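Local coordinates for protein C-X-C motif chemokine 13 (Homo sapiens, PDB 7JNY) that attracts B lymphocytes as a secreted CXC chemokine by binding the receptor BLR1/CXCR5, and also binds heparin, at residues M1-Y6 against D28-L33; L10-V15 against R41-V46. All coordinates share one frame; numbering follows the deposited sequence.

Interaction 1 (M1-Y6 against D28-L33); sequences MVLEVY and DRIQIL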
loop_
_atom_site.group_PDB
_atom_site.type_symbol
_atom_site.label_atom_id
_atom_site.label_comp_id
_atom_site.label_asym_id
_atom_site.label_seq_id
_atom_site.Cartn_x
_atom_site.Cartn_y
_atom_site.Cartn_z
ATOM N N MET A 1 -2.937 3.350 12.094
ATOM C CA MET A 1 -2.328 2.859 10.829
ATOM C C MET A 1 -1.221 3.768 10.326
ATOM O O MET A 1 -1.287 4.995 10.462
ATOM C CB MET A 1 -3.356 2.764 9.725
ATOM C CG MET A 1 -2.865 1.964 8.531
ATOM S SD MET A 1 -4.181 1.987 7.335
ATOM C CE MET A 1 -4.328 3.766 7.077
ATOM N N VAL A 2 -0.221 3.152 9.694
ATOM C CA VAL A 2 0.959 3.854 9.220
ATOM C C VAL A 2 1.079 3.595 7.730
ATOM O O VAL A 2 1.027 2.443 7.301
ATOM C CB VAL A 2 2.234 3.400 9.959
ATOM C CG1 VAL A 2 3.416 4.187 9.468
ATOM C CG2 VAL A 2 2.055 3.563 11.466
ATOM N N LEU A 3 1.219 4.667 6.960
ATOM C CA LEU A 3 1.576 4.604 5.549
ATOM C C LEU A 3 3.071 4.903 5.436
ATOM O O LEU A 3 3.558 5.909 5.973
ATOM C CB LEU A 3 0.778 5.619 4.750
ATOM C CG LEU A 3 1.177 5.923 3.314
ATOM C CD1 LEU A 3 0.999 4.632 2.557
ATOM C CD2 LEU A 3 0.320 7.046 2.776
ATOM N N GLU A 4 3.807 4.037 4.761
ATOM C CA GLU A 4 5.232 4.262 4.516
ATOM C C GLU A 4 5.466 4.342 3.012
ATOM O O GLU A 4 5.032 3.444 2.277
ATOM C CB GLU A 4 6.053 3.109 5.100
ATOM C CG GLU A 4 6.045 3.026 6.617
ATOM C CD GLU A 4 6.680 1.735 7.140
ATOM O OE1 GLU A 4 7.284 0.986 6.347
ATOM O OE2 GLU A 4 6.507 1.439 8.347
ATOM N N VAL A 5 6.147 5.396 2.548
ATOM C CA VAL A 5 6.529 5.499 1.139
ATOM C C VAL A 5 8.050 5.471 1.064
ATOM O O VAL A 5 8.718 6.323 1.661
ATOM C CB VAL A 5 5.965 6.765 0.474
ATOM C CG1 VAL A 5 6.235 6.713 -1.023
ATOM C CG2 VAL A 5 4.491 6.893 0.732
ATOM N N TYR A 6 8.582 4.513 0.309
ATOM C CA TYR A 6 10.014 4.268 0.202
ATOM C C TYR A 6 10.498 4.873 -1.111
ATOM O O TYR A 6 10.187 4.361 -2.180
ATOM C CB TYR A 6 10.284 2.761 0.291
ATOM C CG TYR A 6 10.161 2.268 1.696
ATOM C CD1 TYR A 6 8.914 1.877 2.203
ATOM C CD2 TYR A 6 11.262 2.226 2.558
ATOM C CE1 TYR A 6 8.767 1.475 3.524
ATOM C CE2 TYR A 6 11.115 1.811 3.890
ATOM C CZ TYR A 6 9.855 1.432 4.358
ATOM O OH TYR A 6 9.692 1.015 5.664
ATOM N N ASP A 28 -2.308 -2.847 9.614
ATOM C CA ASP A 28 -1.426 -2.147 10.540
ATOM C C ASP A 28 -0.536 -1.157 9.805
ATOM O O ASP A 28 -0.292 -0.057 10.290
ATOM C CB ASP A 28 -0.505 -3.111 11.276
ATOM C CG ASP A 28 -1.168 -3.756 12.469
ATOM O OD1 ASP A 28 -2.116 -3.175 13.017
ATOM O OD2 ASP A 28 -0.710 -4.830 12.872
ATOM N N ARG A 29 0.010 -1.553 8.658
ATOM C CA ARG A 29 0.866 -0.673 7.884
ATOM C C ARG A 29 0.615 -0.914 6.410
ATOM O O ARG A 29 0.361 -2.055 5.997
ATOM C CB ARG A 29 2.354 -0.930 8.067
ATOM C CG ARG A 29 2.990 -0.782 9.402
ATOM C CD ARG A 29 4.494 -0.710 9.107
ATOM N NE ARG A 29 5.116 -2.021 9.270
ATOM C CZ ARG A 29 6.393 -2.293 9.035
ATOM N NH1 ARG A 29 7.230 -1.369 8.585
ATOM N NH2 ARG A 29 6.846 -3.520 9.260
ATOM N N ILE A 30 0.825 0.129 5.611
ATOM C CA ILE A 30 0.882 -0.009 4.156
ATOM C C ILE A 30 2.194 0.591 3.670
ATOM O O ILE A 30 2.517 1.731 4.011
ATOM C CB ILE A 30 -0.293 0.689 3.468
ATOM C CG1 ILE A 30 -1.616 0.019 3.826
ATOM C CG2 ILE A 30 -0.095 0.693 1.973
ATOM C CD1 ILE A 30 -2.781 0.965 3.685
ATOM N N GLN A 31 2.931 -0.150 2.845
ATOM C CA GLN A 31 4.221 0.306 2.350
ATOM C C GLN A 31 4.108 0.496 0.853
ATOM O O GLN A 31 3.724 -0.435 0.132
ATOM C CB GLN A 31 5.317 -0.707 2.644
ATOM C CG GLN A 31 5.533 -0.948 4.116
ATOM C CD GLN A 31 6.618 -1.952 4.344
ATOM O OE1 GLN A 31 6.681 -2.967 3.653
ATOM N NE2 GLN A 31 7.462 -1.708 5.335
ATOM N N ILE A 32 4.430 1.685 0.380
ATOM C CA ILE A 32 4.364 1.984 -1.045
ATOM C C ILE A 32 5.784 2.177 -1.535
ATOM O O ILE A 32 6.533 2.998 -0.980
ATOM C CB ILE A 32 3.514 3.223 -1.330
ATOM C CG1 ILE A 32 2.087 2.959 -0.849
ATOM C CG2 ILE A 32 3.465 3.526 -2.803
ATOM C CD1 ILE A 32 1.174 4.052 -1.194
ATOM N N LEU A 33 6.146 1.427 -2.576
ATOM C CA LEU A 33 7.441 1.586 -3.228
ATOM C C LEU A 33 7.208 2.021 -4.661
ATOM O O LEU A 33 6.934 1.170 -5.529
ATOM C CB LEU A 33 8.213 0.275 -3.161
ATOM C CG LEU A 33 8.436 -0.180 -1.720
ATOM C CD1 LEU A 33 7.492 -1.308 -1.435
ATOM C CD2 LEU A 33 9.879 -0.602 -1.508
#
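From Val2 to Val5 the chain runs parallel to Arg29–Ile32, the strand axes 4.6 Å apart at closest approach and 15° from parallel, with Val2 paired to Arg29 and Val5 to Ile32. The N-terminal segment thereby adds an outer parallel strand to the antiparallel chemokine sheet. Of five backbone hydrogen bonds, the one at the N-terminal end, Val2 N to Asp28 O, is the longest at 3.3 Å, whereas Glu4 N to Ile30 O measures 2.7 Å.

On the face carrying Val2, Arg29, Glu4 and Gln31, the Glu4 carboxylate gathers the polar side chains. Glu4 CG lies beside its backbone N (chi1 -68°) and the extended chain leans the carboxylate across toward Arg29 and Gln31. Its OE2 offers the syn lone pair to Arg29 NH1 at 2.9 Å in a nearly straight salt bridge (169° at the hydrogen); the acceptor lies in the guanidinium plane, although the groups are twisted well apart. Glu4 OE1 accepts twice, from Gln31 NE2 and from Tyr6 OH, which arrive from opposite faces of the carboxylate plane; these bonds should restrict its rotation. The other polar atom of that amide, Gln31 OE1, bonds to Trp47 NE1, so both sides are held.

The other face is apolar and turns toward helix 61-72, where Ile30 meets Met66 and Ile32 meets Met67. Leu3 CD1 lies 3.8 Å from Ile32 CD1, and Met1 SD comes within 4.0 Å of Ile30 CD1. Beyond the last bridge, the Tyr6 ring slants back and across toward Gln31, which puts its hydroxyl at Glu4 OE1; Tyr6 CB rests 3.8 Å from Leu33 CD2.

Interaction 2 (L10-V15 against R41-V46); sequences LRCRCV and RKEIIV
Arg41, just before strand 43-48, reaches across to the Cys12-Arg13-Cys14 segment, the CXC motif that gives this chemokine family its name. Its CG sits between the backbone N and the carbonyl carbon, and from there the chain runs extended to NE. This carries the guanidinium to the cysteines: NH2 donates to Cys14 O at 3.0 Å, with the oxygen in the guanidinium plane, while Cys12 SG lies 3.5 Å above one face, offset toward the rim. The same sulfur is disulfide-bonded to Cys39, so the arginine flanks a covalent link.

Glu43, the first residue of the strand, points its side chain toward the motif and grips two consecutive amides with one carboxylate. OE1 takes Arg13 N through its syn lone pair at 2.7 Å and 170° at the hydrogen. OE2 receives Cys14 N at 2.8 Å, again on the syn side but 32° out of the carboxylate plane, a more bent bond of 151°. Two oxygens on two neighbouring N-H groups should fix the rotation of the carboxylate and hold the CXC backbone against the strand. The Arg13 guanidinium stays apart from this acid, its NE 5.5 Å from Glu43 OE1, and forms a cation-pi contact with Tyr6.

Ile45 supplies the apolar end of the contact. Its CD1 meets the aliphatic part of Arg13 at CD, 3.8 Å away, the two side chains crossing at about a right angle. Next to it, Ile45 CG1 lies 3.9 Å from Cys14 SG, the sulfur bonded to Cys55.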
loop_
_atom_site.group_PDB
_atom_site.type_symbol
_atom_site.label_atom_id
_atom_site.label_comp_id
_atom_site.label_asym_id
_atom_site.label_seq_id
_atom_site.Cartn_x
_atom_site.Cartn_y
_atom_site.Cartn_z
ATOM N N LEU A 10 15.644 0.156 -5.065
ATOM C CA LEU A 10 16.065 -1.220 -4.879
ATOM C C LEU A 10 15.275 -2.123 -5.813
ATOM O O LEU A 10 14.340 -1.695 -6.493
ATOM C CB LEU A 10 15.887 -1.661 -3.422
ATOM C CG LEU A 10 16.697 -0.841 -2.400
ATOM C CD1 LEU A 10 16.313 -1.230 -0.967
ATOM C CD2 LEU A 10 18.208 -0.983 -2.606
ATOM N N ARG A 11 15.704 -3.378 -5.861
ATOM C CA ARG A 11 15.043 -4.417 -6.626
ATOM C C ARG A 11 13.644 -4.689 -6.059
ATOM O O ARG A 11 13.344 -4.374 -4.899
ATOM C CB ARG A 11 15.903 -5.686 -6.587
ATOM C CG ARG A 11 17.300 -5.505 -7.242
ATOM C CD ARG A 11 18.206 -6.744 -7.111
ATOM N NE ARG A 11 19.452 -6.594 -7.864
ATOM C CZ ARG A 11 19.570 -6.731 -9.177
ATOM N NH1 ARG A 11 18.551 -7.105 -9.929
ATOM N NH2 ARG A 11 20.742 -6.481 -9.752
ATOM N N CYS A 12 12.784 -5.250 -6.917
ATOM C CA CYS A 12 11.419 -5.555 -6.533
ATOM C C CYS A 12 11.387 -6.477 -5.312
ATOM O O CYS A 12 12.220 -7.362 -5.167
ATOM C CB CYS A 12 10.656 -6.217 -7.679
ATOM S SG CYS A 12 10.535 -5.271 -9.184
ATOM N N ARG A 13 10.396 -6.265 -4.426
ATOM C CA ARG A 13 10.226 -7.156 -3.283
ATOM C C ARG A 13 9.162 -8.221 -3.506
ATOM O O ARG A 13 9.175 -9.243 -2.813
ATOM C CB ARG A 13 9.836 -6.370 -2.015
ATOM C CG ARG A 13 10.694 -5.181 -1.644
ATOM C CD ARG A 13 10.283 -4.661 -0.245
ATOM N NE ARG A 13 11.040 -3.475 0.144
ATOM C CZ ARG A 13 10.810 -2.756 1.237
ATOM N NH1 ARG A 13 9.870 -3.099 2.116
ATOM N NH2 ARG A 13 11.533 -1.662 1.454
ATOM N N CYS A 14 8.236 -7.995 -4.426
ATOM C CA CYS A 14 7.083 -8.869 -4.620
ATOM C C CYS A 14 7.253 -9.747 -5.850
ATOM O O CYS A 14 7.710 -9.292 -6.890
ATOM C CB CYS A 14 5.812 -8.046 -4.754
ATOM S SG CYS A 14 5.505 -6.977 -3.349
ATOM N N VAL A 15 6.851 -11.000 -5.720
ATOM C CA VAL A 15 6.854 -11.952 -6.823
ATOM C C VAL A 15 5.450 -12.264 -7.302
ATOM O O VAL A 15 5.284 -13.016 -8.267
ATOM C CB VAL A 15 7.597 -13.241 -6.430
ATOM C CG1 VAL A 15 6.765 -14.036 -5.440
ATOM C CG2 VAL A 15 7.907 -14.039 -7.653
ATOM N N ARG A 41 7.992 -1.677 -11.528
ATOM C CA ARG A 41 6.577 -1.566 -11.178
ATOM C C ARG A 41 6.437 -1.016 -9.763
ATOM O O ARG A 41 7.267 -1.283 -8.886
ATOM C CB ARG A 41 5.866 -2.893 -11.238
ATOM C CG ARG A 41 6.511 -3.954 -10.355
ATOM C CD ARG A 41 5.832 -5.308 -10.556
ATOM N NE ARG A 41 6.501 -6.397 -9.851
ATOM C CZ ARG A 41 7.544 -7.068 -10.325
ATOM N NH1 ARG A 41 8.095 -6.760 -11.492
ATOM N NH2 ARG A 41 8.054 -8.075 -9.608
ATOM N N LYS A 42 5.371 -0.254 -9.548
ATOM C CA LYS A 42 5.034 0.176 -8.203
ATOM C C LYS A 42 4.594 -1.020 -7.380
ATOM O O LYS A 42 3.851 -1.872 -7.863
ATOM C CB LYS A 42 3.910 1.204 -8.258
ATOM C CG LYS A 42 3.354 1.654 -6.918
ATOM C CD LYS A 42 2.468 2.839 -7.231
ATOM C CE LYS A 42 1.807 3.419 -5.993
ATOM N NZ LYS A 42 0.798 4.420 -6.462
ATOM N N GLU A 43 5.066 -1.099 -6.138
ATOM C CA GLU A 43 4.679 -2.184 -5.248
ATOM C C GLU A 43 3.940 -1.583 -4.055
ATOM O O GLU A 43 4.201 -0.450 -3.654
ATOM C CB GLU A 43 5.879 -2.998 -4.790
ATOM C CG GLU A 43 6.591 -3.687 -5.972
ATOM C CD GLU A 43 7.633 -4.701 -5.521
ATOM O OE1 GLU A 43 8.473 -4.340 -4.672
ATOM O OE2 GLU A 43 7.608 -5.817 -6.014
ATOM N N ILE A 44 2.969 -2.326 -3.535
ATOM C CA ILE A 44 2.187 -1.897 -2.369
ATOM C C ILE A 44 2.106 -3.109 -1.463
ATOM O O ILE A 44 1.544 -4.141 -1.852
ATOM C CB ILE A 44 0.784 -1.392 -2.723
ATOM C CG1 ILE A 44 0.840 -0.193 -3.686
ATOM C CG2 ILE A 44 0.035 -1.032 -1.420
ATOM C CD1 ILE A 44 -0.507 0.514 -3.941
ATOM N N ILE A 45 2.691 -3.012 -0.274
ATOM C CA ILE A 45 2.752 -4.138 0.651
ATOM C C ILE A 45 1.897 -3.811 1.874
ATOM O O ILE A 45 2.107 -2.783 2.529
ATOM C CB ILE A 45 4.191 -4.449 1.056
ATOM C CG1 ILE A 45 5.020 -4.710 -0.226
ATOM C CG2 ILE A 45 4.216 -5.632 1.981
ATOM C CD1 ILE A 45 6.486 -4.866 0.025
ATOM N N VAL A 46 0.946 -4.670 2.180
ATOM C CA VAL A 46 0.002 -4.450 3.286
ATOM C C VAL A 46 0.350 -5.375 4.439
ATOM O O VAL A 46 0.383 -6.609 4.283
ATOM C CB VAL A 46 -1.449 -4.671 2.836
ATOM C CG1 VAL A 46 -2.399 -4.525 4.042
ATOM C CG2 VAL A 46 -1.811 -3.698 1.732
#

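Interactions 1 and 2 have centres 12 Å apart and are joined through one sheet, because strand 27-33 pairs antiparallel with strand 43-48. Two probable backbone hydrogen bonds make the connection: Gln31 N to Ile45 O at 2.8 Å, and Leu33 N to Glu43 O at 2.9 Å. Arg13 adds a side-chain link from the CXC loop, with its NE 3.5 Å from Leu33 CD2 and its NH1 3.5 Å from Gln31 OE1. The segments alternate along the sequence. Strand 27-33 has strand 2-5 on one side and strand 43-48 on the other, and residues 41-45 contact the cysteine loop through the bonds of interaction 2.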